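Local atomic coordinates of oligopeptide-binding protein appA (Bacillus subtilis, PDB entry 1XOC), a protein that captures oligopeptides outside the cell as the binding component of an ATP-binding cassette permease that serves sporulation and genetic competence. Residues 27-39 and 43-55. Numbering follows the deposited sequence. Where two conformers were deposited one is given.
Sequences GSIGEPTLFNSLY and DASTDIENMLYSF. With ZN (zinc ion), chain O.
F35, in the loop after strand 23-28, lies against helix 43-52, with I48 over one face of its ring. I48 CG2 makes a CH-pi contact 3.8 Å from the ring centroid, offset toward the rim. CG2 stands anti to the I48 backbone N, which directs it at the F35 ring. L52 CD1 meets F35 CB at 3.9 Å. P32 CG continues the apolar patch toward A44 and I48, and I199 of strand 198-203 packs on both P32 and F35.

Three hydrogen bonds tie the loop to 43-55. T33 N points almost straight at S45 OG, 3.0 Å away with an N-H...O angle of 174°; D42 also bonds this hydroxyl. N36 N reaches E49 OE2 at 2.8 Å, from above the carboxylate plane and at a bent angle of 138°. S40 OG bonds the same oxygen. Y53 OH, just beyond the helix, donates to F35 O at 2.8 Å, from above the carbonyl plane. With an alanine at E49, N36 N and S40 OG would probably lose their shared acceptor.

Toward the zinc the segments part: D43 and D47 do not touch the loop. D47 OD2 and three waters bind the ion. R508 salt-bridges both aspartates, and D43 makes backbone hydrogen bonds to the bound peptide. Beside this peptide site, side chains of 43-55 answer the polarity of T33 N, N36 N and F35 O.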
loop_
_atom_site.group_PDB
_atom_site.type_symbol
_atom_site.label_atom_id
_atom_site.label_comp_id
_atom_site.label_asym_id
_atom_site.label_seq_id
_atom_site.Cartn_x
_atom_site.Cartn_y
_atom_site.Cartn_z
ATOM N N GLY A 27 11.800 7.976 10.834
ATOM C CA GLY A 27 11.083 7.153 11.824
ATOM C C GLY A 27 9.966 6.395 11.126
ATOM O O GLY A 27 9.272 6.952 10.251
ATOM N N SER A 28 9.823 5.106 11.428
ATOM C CA SER A 28 8.743 4.320 10.851
ATOM C C SER A 28 8.099 3.502 11.934
ATOM O O SER A 28 8.789 2.874 12.752
ATOM C CB SER A 28 9.262 3.359 9.788
ATOM O OG SER A 28 8.193 2.505 9.360
ATOM N N ILE A 29 6.775 3.426 11.918
ATOM C CA ILE A 29 6.094 2.558 12.915
ATOM C C ILE A 29 5.959 1.100 12.487
ATOM O O ILE A 29 5.456 0.285 13.268
ATOM C CB ILE A 29 4.705 3.092 13.319
ATOM C CG1 ILE A 29 3.718 3.058 12.153
ATOM C CG2 ILE A 29 4.860 4.498 13.926
ATOM C CD1 ILE A 29 2.256 3.310 12.584
ATOM N N GLY A 30 6.399 0.757 11.288
ATOM C CA GLY A 30 6.328 -0.628 10.793
ATOM C C GLY A 30 7.667 -1.104 10.234
ATOM O O GLY A 30 8.315 -0.391 9.493
ATOM N N GLU A 31 8.081 -2.303 10.624
ATOM C CA GLU A 31 9.314 -2.881 10.093
ATOM C C GLU A 31 9.070 -3.602 8.789
ATOM O O GLU A 31 8.094 -4.344 8.680
ATOM C CB GLU A 31 9.902 -3.860 11.097
ATOM C CG GLU A 31 11.309 -4.305 10.778
ATOM C CD GLU A 31 11.976 -4.961 11.956
ATOM O OE1 GLU A 31 11.278 -5.348 12.933
ATOM O OE2 GLU A 31 13.211 -5.100 11.885
ATOM N N PRO A 32 9.968 -3.415 7.794
ATOM C CA PRO A 32 9.844 -4.208 6.581
ATOM C C PRO A 32 9.993 -5.711 6.787
ATOM O O PRO A 32 10.477 -6.207 7.866
ATOM C CB PRO A 32 10.995 -3.695 5.699
ATOM C CG PRO A 32 11.331 -2.356 6.241
ATOM C CD PRO A 32 11.119 -2.484 7.716
ATOM N N THR A 33 9.620 -6.447 5.748
ATOM C CA THR A 33 9.721 -7.900 5.722
ATOM C C THR A 33 10.838 -8.358 4.780
ATOM O O THR A 33 11.674 -9.163 5.133
ATOM C CB THR A 33 8.389 -8.479 5.259
ATOM O OG1 THR A 33 7.397 -8.202 6.239
ATOM C CG2 THR A 33 8.430 -9.990 5.183
ATOM N N LEU A 34 10.838 -7.826 3.568
ATOM C CA LEU A 34 11.868 -8.163 2.620
ATOM C C LEU A 34 11.916 -7.119 1.506
ATOM O O LEU A 34 11.016 -6.331 1.382
ATOM C CB LEU A 34 11.622 -9.559 2.044
ATOM C CG LEU A 34 10.610 -9.791 0.921
ATOM C CD1 LEU A 34 10.601 -11.170 0.372
ATOM C CD2 LEU A 34 9.236 -9.350 1.215
ATOM N N PHE A 35 12.969 -7.143 0.701
ATOM C CA PHE A 35 13.177 -6.125 -0.324
ATOM C C PHE A 35 13.196 -6.780 -1.685
ATOM O O PHE A 35 14.226 -7.135 -2.207
ATOM C CB PHE A 35 14.480 -5.373 -0.076
ATOM C CG PHE A 35 14.710 -5.034 1.366
ATOM C CD1 PHE A 35 15.838 -5.455 2.013
ATOM C CD2 PHE A 35 13.785 -4.313 2.066
ATOM C CE1 PHE A 35 16.039 -5.144 3.322
ATOM C CE2 PHE A 35 13.988 -4.014 3.373
ATOM C CZ PHE A 35 15.123 -4.437 3.997
ATOM N N ASN A 36 12.008 -6.935 -2.226
ATOM C CA ASN A 36 11.811 -7.579 -3.510
ATOM C C ASN A 36 10.376 -7.350 -3.974
ATOM O O ASN A 36 9.441 -7.843 -3.398
ATOM C CB ASN A 36 12.092 -9.081 -3.422
ATOM C CG ASN A 36 12.170 -9.750 -4.778
ATOM O OD1 ASN A 36 11.443 -9.358 -5.715
ATOM N ND2 ASN A 36 13.049 -10.762 -4.915
ATOM N N SER A 37 10.195 -6.519 -4.999
ATOM C CA SER A 37 8.866 -6.116 -5.395
ATOM C C SER A 37 7.968 -7.271 -5.872
ATOM O O SER A 37 6.741 -7.133 -5.897
ATOM C CB SER A 37 8.959 -5.037 -6.451
ATOM O OG SER A 37 9.427 -5.586 -7.644
ATOM N N LEU A 38 8.566 -8.404 -6.240
ATOM C CA LEU A 38 7.777 -9.559 -6.673
ATOM C C LEU A 38 7.072 -10.260 -5.497
ATOM O O LEU A 38 6.158 -11.059 -5.715
ATOM C CB LEU A 38 8.634 -10.548 -7.460
ATOM C CG LEU A 38 9.350 -10.003 -8.703
ATOM C CD1 LEU A 38 10.310 -11.049 -9.273
ATOM C CD2 LEU A 38 8.291 -9.577 -9.688
ATOM N N TYR A 39 7.476 -9.992 -4.247
ATOM C CA TYR A 39 6.939 -10.657 -3.097
ATOM C C TYR A 39 6.344 -9.753 -2.030
ATOM O O TYR A 39 5.443 -10.174 -1.315
ATOM C CB TYR A 39 8.033 -11.548 -2.479
ATOM C CG TYR A 39 8.479 -12.601 -3.474
ATOM C CD1 TYR A 39 9.666 -12.482 -4.181
ATOM C CD2 TYR A 39 7.670 -13.687 -3.759
ATOM C CE1 TYR A 39 10.025 -13.448 -5.129
ATOM C CE2 TYR A 39 8.021 -14.639 -4.683
ATOM C CZ TYR A 39 9.201 -14.516 -5.384
ATOM O OH TYR A 39 9.518 -15.511 -6.316
ATOM N N ASP A 43 3.911 -1.318 2.593
ATOM C CA ASP A 43 4.581 -0.077 2.275
ATOM C C ASP A 43 5.967 0.090 2.894
ATOM O O ASP A 43 6.824 0.744 2.347
ATOM C CB ASP A 43 3.731 1.094 2.690
ATOM C CG ASP A 43 3.823 2.227 1.696
ATOM O OD1 ASP A 43 3.697 1.972 0.464
ATOM O OD2 ASP A 43 4.040 3.372 2.144
ATOM N N ALA A 44 6.213 -0.521 4.034
ATOM C CA ALA A 44 7.520 -0.399 4.657
ATOM C C ALA A 44 8.574 -1.079 3.788
ATOM O O ALA A 44 9.676 -0.551 3.572
ATOM C CB ALA A 44 7.486 -1.001 6.049
ATOM N N SER A 45 8.270 -2.288 3.322
ATOM C CA SER A 45 9.141 -2.984 2.358
ATOM C C SER A 45 9.318 -2.138 1.121
ATOM O O SER A 45 10.428 -1.959 0.655
ATOM C CB SER A 45 8.599 -4.380 2.030
ATOM O OG SER A 45 8.459 -5.209 3.216
ATOM N N THR A 46 8.235 -1.598 0.630
ATOM C CA THR A 46 8.293 -0.843 -0.608
ATOM C C THR A 46 9.168 0.425 -0.446
ATOM O O THR A 46 9.890 0.827 -1.370
ATOM C CB THR A 46 6.889 -0.514 -1.133
ATOM O OG1 THR A 46 6.183 -1.734 -1.386
ATOM C CG2 THR A 46 6.916 0.248 -2.445
ATOM N N ASP A 47 9.101 1.077 0.710
ATOM C CA ASP A 47 9.960 2.244 0.970
ATOM C C ASP A 47 11.444 1.916 0.766
ATOM O O ASP A 47 12.196 2.729 0.180
ATOM C CB ASP A 47 9.807 2.765 2.404
ATOM C CG ASP A 47 8.537 3.563 2.639
ATOM O OD1 ASP A 47 7.920 4.104 1.676
ATOM O OD2 ASP A 47 8.232 3.678 3.853
ATOM N N ILE A 48 11.887 0.775 1.276
ATOM C CA ILE A 48 13.296 0.427 1.157
ATOM C C ILE A 48 13.622 0.027 -0.308
ATOM O O ILE A 48 14.672 0.414 -0.853
ATOM C CB ILE A 48 13.638 -0.664 2.136
ATOM C CG1 ILE A 48 13.272 -0.226 3.547
ATOM C CG2 ILE A 48 15.123 -1.027 2.021
ATOM C CD1 ILE A 48 14.057 0.898 4.086
ATOM N N GLU A 49 12.739 -0.766 -0.928
ATOM C CA GLU A 49 12.914 -1.173 -2.319
ATOM C C GLU A 49 13.134 0.011 -3.263
ATOM O O GLU A 49 13.976 -0.039 -4.155
ATOM C CB GLU A 49 11.663 -1.948 -2.784
ATOM C CG GLU A 49 11.529 -3.315 -2.142
ATOM C CD GLU A 49 10.165 -3.942 -2.355
ATOM O OE1 GLU A 49 9.325 -3.348 -3.047
ATOM O OE2 GLU A 49 9.909 -5.053 -1.833
ATOM N N ASN A 50 12.399 1.081 -3.026
ATOM C CA ASN A 50 12.512 2.260 -3.901
ATOM C C ASN A 50 13.825 3.018 -3.728
ATOM O O ASN A 50 14.168 3.850 -4.584
ATOM C CB ASN A 50 11.279 3.153 -3.782
ATOM C CG ASN A 50 10.134 2.613 -4.615
ATOM O OD1 ASN A 50 9.464 1.649 -4.241
ATOM N ND2 ASN A 50 9.976 3.163 -5.787
ATOM N N MET A 51 14.561 2.761 -2.646
ATOM C CA MET A 51 15.912 3.305 -2.457
ATOM C C MET A 51 16.975 2.378 -2.990
ATOM O O MET A 51 18.004 2.826 -3.479
ATOM C CB MET A 51 16.181 3.633 -0.979
ATOM C CG MET A 51 15.406 4.849 -0.544
ATOM S SD MET A 51 15.749 5.435 1.131
ATOM C CE MET A 51 14.964 4.147 2.075
ATOM N N LEU A 52 16.770 1.063 -2.835
ATOM C CA LEU A 52 17.782 0.067 -3.281
ATOM C C LEU A 52 17.833 -0.230 -4.776
ATOM O O LEU A 52 18.894 -0.605 -5.281
ATOM C CB LEU A 52 17.570 -1.288 -2.578
ATOM C CG LEU A 52 17.777 -1.371 -1.073
ATOM C CD1 LEU A 52 17.297 -2.658 -0.493
ATOM C CD2 LEU A 52 19.227 -1.147 -0.812
ATOM N N TYR A 53 16.673 -0.173 -5.457
ATOM C CA TYR A 53 16.521 -0.694 -6.803
ATOM C C TYR A 53 16.162 0.405 -7.756
ATOM O O TYR A 53 15.786 1.507 -7.337
ATOM C CB TYR A 53 15.418 -1.768 -6.825
ATOM C CG TYR A 53 15.720 -2.926 -5.925
ATOM C CD1 TYR A 53 16.792 -3.764 -6.203
ATOM C CD2 TYR A 53 14.913 -3.202 -4.854
ATOM C CE1 TYR A 53 17.105 -4.830 -5.382
ATOM C CE2 TYR A 53 15.208 -4.261 -4.035
ATOM C CZ TYR A 53 16.283 -5.062 -4.314
ATOM O OH TYR A 53 16.530 -6.145 -3.462
ATOM N N SER A 54 16.227 0.064 -9.038
ATOM C CA SER A 54 15.723 0.890 -10.113
ATOM C C SER A 54 14.521 0.201 -10.787
ATOM O O SER A 54 14.351 -1.023 -10.714
ATOM C CB SER A 54 16.799 1.145 -11.147
ATOM O OG SER A 54 17.930 1.786 -10.588
ATOM N N PHE A 55 13.780 1.044 -11.518
ATOM C CA PHE A 55 12.506 0.709 -12.150
ATOM C C PHE A 55 12.497 1.334 -13.541
ATOM O O PHE A 55 13.039 2.419 -13.757
ATOM C CB PHE A 55 11.356 1.294 -11.314
ATOM C CG PHE A 55 11.389 0.818 -9.844
ATOM C CD1 PHE A 55 10.549 -0.199 -9.369
ATOM C CD2 PHE A 55 12.258 1.421 -8.960
ATOM C CE1 PHE A 55 10.658 -0.621 -8.025
ATOM C CE2 PHE A 55 12.341 0.967 -7.622
ATOM C CZ PHE A 55 11.546 0.006 -7.197
HETATM ZN ZN ZN O . 6.517 5.195 4.182
HETATM O O HOH W 1 5.110 3.512 4.376
HETATM O O HOH W 2 6.038 6.792 5.953
HETATM O O HOH W 3 8.195 6.354 5.383
#